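Local structure of peptidoglycan-binding domain 1 (Burkholderia, 5NM7) at residues Y16-A24 with A57-S66. The protein is a modular phage endolysin that probably binds bacterial peptidoglycan through one domain and cleaves it with a lysozyme-like N-acetylmuramidase domain. Numbering follows the deposited sequence.
Sequences YLQRQLIAA and AGPKTWSTLS. With GLY (glycine), chain C.
L17 lays its CD1 methyl over one face of the six-membered ring of W62. This CH-pi contact puts the methyl 4.1 Å from the ring centroid, toward the rim. CG of L17 lies anti to the backbone N (chi1 177°), and both methyls reach across the gap, where they also meet CB of A57. L17 CD1 touches L65 CD2 at 3.5 Å, a tight fit for two methyls. L65 packs its CG 3.8 Å from Q20 CB, and its CD1 against L21 CD2 and, at 4.1 Å, CB of A24, just past the helix end. The W62 ring points its CH2 corner at the facing backbone, 3.7 Å from L17 CA. Y16 CD2 meets W62 CH2 and Y16 CE2 meets W62 CZ3, both at 3.7 Å. The ring planes are 20° apart, but the rings are offset, with little overlap. Q20 bends at chi2, and its CG sits over a face of the Y16 ring and at the edge of W62. No hydrogen bond joins the two segments.

W62 NE1 is hydrogen-bonded to K3 O, which helps fix the indole. Near the start of helix 59-66, a bound glycine places its carboxylate against the backbone N-H groups. K60 N bonds to the glycine O at 2.9 Å. The glycine OXT is held by T61 N, T61 OG1 and, weakly, G58 N. D54 OD2 and I56 O also hydrogen-bond the ligand. Such anion binding is consistent with a favourable helix-end dipole.

The segments belong to helices 12-23 and 59-67 of the putative peptidoglycan-binding domain. The axes of segments 16-23 and 59-66 pass 10.3 Å apart at their closest, at 51°. Helix 36-48 packs against the pair: its V42 touches L21, and F45 touches A24 and L65.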
loop_
_atom_site.group_PDB
_atom_site.type_symbol
_atom_site.label_atom_id
_atom_site.label_comp_id
_atom_site.label_asym_id
_atom_site.label_seq_id
_atom_site.Cartn_x
_atom_site.Cartn_y
_atom_site.Cartn_z
ATOM N N TYR A 16 -0.081 10.104 25.767
ATOM C CA TYR A 16 1.310 9.731 25.531
ATOM C C TYR A 16 1.776 10.226 24.156
ATOM O O TYR A 16 2.787 10.896 24.035
ATOM C CB TYR A 16 1.510 8.226 25.666
ATOM C CG TYR A 16 2.945 7.814 25.465
ATOM C CD1 TYR A 16 3.914 8.118 26.432
ATOM C CD2 TYR A 16 3.358 7.175 24.300
ATOM C CE1 TYR A 16 5.248 7.768 26.251
ATOM C CE2 TYR A 16 4.691 6.815 24.113
ATOM C CZ TYR A 16 5.628 7.127 25.095
ATOM O OH TYR A 16 6.942 6.776 24.918
ATOM N N LEU A 17 0.961 9.997 23.129
ATOM C CA LEU A 17 1.271 10.561 21.804
ATOM C C LEU A 17 1.433 12.074 21.832
ATOM O O LEU A 17 2.383 12.621 21.258
ATOM C CB LEU A 17 0.166 10.191 20.798
ATOM C CG LEU A 17 0.308 10.762 19.395
ATOM C CD1 LEU A 17 1.497 10.150 18.648
ATOM C CD2 LEU A 17 -0.991 10.493 18.648
ATOM N N GLN A 18 0.509 12.765 22.480
ATOM C CA GLN A 18 0.527 14.225 22.525
ATOM C C GLN A 18 1.832 14.719 23.194
ATOM O O GLN A 18 2.500 15.627 22.702
ATOM C CB GLN A 18 -0.683 14.743 23.260
ATOM C CG GLN A 18 -1.982 14.560 22.483
ATOM C CD GLN A 18 -3.230 14.778 23.296
ATOM O OE1 GLN A 18 -3.272 14.534 24.508
ATOM N NE2 GLN A 18 -4.275 15.227 22.630
ATOM N N ARG A 19 2.212 14.073 24.292
ATOM C CA ARG A 19 3.508 14.396 24.943
ATOM C C ARG A 19 4.702 14.189 24.022
ATOM O O ARG A 19 5.605 15.041 23.987
ATOM C CB ARG A 19 3.682 13.595 26.232
ATOM C CG ARG A 19 2.725 14.076 27.305
ATOM C CD ARG A 19 3.052 13.579 28.701
ATOM N NE ARG A 19 2.270 14.387 29.644
ATOM C CZ ARG A 19 1.118 14.024 30.215
ATOM N NH1 ARG A 19 0.586 12.819 30.007
ATOM N NH2 ARG A 19 0.493 14.884 31.023
ATOM N N GLN A 20 4.700 13.091 23.258
ATOM C CA GLN A 20 5.783 12.795 22.308
ATOM C C GLN A 20 5.824 13.843 21.187
ATOM O O GLN A 20 6.897 14.319 20.821
ATOM C CB GLN A 20 5.646 11.389 21.741
ATOM C CG GLN A 20 5.811 10.221 22.693
ATOM C CD GLN A 20 7.222 10.170 23.255
ATOM O OE1 GLN A 20 8.116 9.525 22.670
ATOM N NE2 GLN A 20 7.452 10.875 24.305
ATOM N N LEU A 21 4.655 14.226 20.681
ATOM C CA LEU A 21 4.586 15.288 19.679
ATOM C C LEU A 21 5.113 16.611 20.220
ATOM O O LEU A 21 5.812 17.338 19.512
ATOM C CB LEU A 21 3.165 15.455 19.151
ATOM C CG LEU A 21 2.635 14.224 18.383
ATOM C CD1 LEU A 21 1.129 14.292 18.249
ATOM C CD2 LEU A 21 3.288 14.140 16.999
ATOM N N ILE A 22 4.777 16.924 21.466
ATOM C CA ILE A 22 5.294 18.151 22.127
ATOM C C ILE A 22 6.816 18.076 22.299
ATOM O O ILE A 22 7.494 19.059 22.032
ATOM C CB ILE A 22 4.574 18.438 23.468
ATOM C CG1 ILE A 22 3.096 18.786 23.239
ATOM C CG2 ILE A 22 5.200 19.630 24.195
ATOM C CD1 ILE A 22 2.197 18.503 24.409
ATOM N N ALA A 23 7.336 16.924 22.705
ATOM C CA ALA A 23 8.783 16.685 22.798
ATOM C C ALA A 23 9.488 16.873 21.453
ATOM O O ALA A 23 10.622 17.341 21.402
ATOM C CB ALA A 23 9.055 15.300 23.344
ATOM N N ALA A 24 8.784 16.554 20.361
ATOM C CA ALA A 24 9.277 16.825 18.999
ATOM C C ALA A 24 8.979 18.236 18.450
ATOM O O ALA A 24 9.247 18.516 17.272
ATOM C CB ALA A 24 8.720 15.765 18.048
ATOM N N ALA A 57 -1.156 7.959 13.507
ATOM C CA ALA A 57 0.032 7.570 14.277
ATOM C C ALA A 57 0.110 6.066 14.273
ATOM O O ALA A 57 -0.354 5.389 15.202
ATOM C CB ALA A 57 -0.026 8.125 15.695
ATOM N N GLY A 58 0.720 5.530 13.225
ATOM C CA GLY A 58 0.917 4.077 13.131
ATOM C C GLY A 58 2.332 3.689 13.495
ATOM O O GLY A 58 3.089 4.519 14.023
ATOM N N PRO A 59 2.732 2.452 13.166
ATOM C CA PRO A 59 4.055 1.945 13.597
ATOM C C PRO A 59 5.235 2.744 13.053
ATOM O O PRO A 59 6.245 2.941 13.740
ATOM C CB PRO A 59 4.056 0.497 13.094
ATOM C CG PRO A 59 2.634 0.167 12.829
ATOM C CD PRO A 59 1.945 1.412 12.463
ATOM N N LYS A 60 5.117 3.249 11.828
ATOM C CA LYS A 60 6.191 4.049 11.259
ATOM C C LYS A 60 6.349 5.360 11.985
ATOM O O LYS A 60 7.477 5.792 12.273
ATOM C CB LYS A 60 5.959 4.300 9.758
ATOM C CG LYS A 60 5.954 3.016 8.955
ATOM C CD LYS A 60 5.595 3.313 7.520
ATOM C CE LYS A 60 5.624 2.042 6.699
ATOM N NZ LYS A 60 5.176 2.315 5.308
ATOM N N THR A 61 5.226 6.033 12.240
ATOM C CA THR A 61 5.273 7.298 12.963
ATOM C C THR A 61 5.806 7.078 14.381
ATOM O O THR A 61 6.681 7.844 14.828
ATOM C CB THR A 61 3.920 7.979 12.985
ATOM O OG1 THR A 61 3.531 8.248 11.624
ATOM C CG2 THR A 61 3.996 9.319 13.684
ATOM N N TRP A 62 5.312 6.052 15.048
ATOM C CA TRP A 62 5.783 5.725 16.403
ATOM C C TRP A 62 7.291 5.494 16.453
ATOM O O TRP A 62 7.973 5.979 17.374
ATOM C CB TRP A 62 5.063 4.524 16.988
ATOM C CG TRP A 62 3.747 4.853 17.577
ATOM C CD1 TRP A 62 2.542 4.377 17.196
ATOM C CD2 TRP A 62 3.503 5.722 18.684
ATOM N NE1 TRP A 62 1.559 4.890 17.987
ATOM C CE2 TRP A 62 2.120 5.708 18.924
ATOM C CE3 TRP A 62 4.330 6.484 19.515
ATOM C CZ2 TRP A 62 1.530 6.450 19.934
ATOM C CZ3 TRP A 62 3.758 7.211 20.523
ATOM C CH2 TRP A 62 2.365 7.198 20.730
ATOM N N SER A 63 7.817 4.771 15.474
ATOM C CA SER A 63 9.247 4.541 15.407
ATOM C C SER A 63 10.048 5.848 15.313
ATOM O O SER A 63 11.041 6.019 16.013
ATOM C CB SER A 63 9.596 3.555 14.273
ATOM O OG SER A 63 10.993 3.455 14.155
ATOM N N THR A 64 9.622 6.786 14.471
ATOM C CA THR A 64 10.328 8.064 14.356
ATOM C C THR A 64 10.109 8.921 15.576
ATOM O O THR A 64 11.023 9.598 16.071
ATOM C CB THR A 64 9.924 8.820 13.086
ATOM O OG1 THR A 64 10.135 7.931 11.978
ATOM C CG2 THR A 64 10.773 10.060 12.912
ATOM N N LEU A 65 8.899 8.859 16.080
ATOM C CA LEU A 65 8.533 9.734 17.150
ATOM C C LEU A 65 9.189 9.317 18.480
ATOM O O LEU A 65 9.541 10.188 19.307
ATOM C CB LEU A 65 7.010 9.741 17.223
ATOM C CG LEU A 65 6.354 10.760 18.087
ATOM C CD1 LEU A 65 6.750 12.169 17.692
ATOM C CD2 LEU A 65 4.863 10.541 17.971
ATOM N N SER A 66 9.404 8.018 18.663
ATOM C CA SER A 66 9.991 7.465 19.894
ATOM C C SER A 66 11.500 7.272 19.824
ATOM O O SER A 66 12.155 7.264 20.882
ATOM C CB SER A 66 9.323 6.139 20.257
ATOM O OG SER A 66 9.802 5.066 19.446
HETATM N N GLY C . 0.951 6.613 8.959
HETATM C CA GLY C . 1.169 5.147 9.148
HETATM C C GLY C . 2.283 4.809 10.128
HETATM O O GLY C . 2.740 3.661 10.133
HETATM O OXT GLY C . 2.689 5.664 10.943
#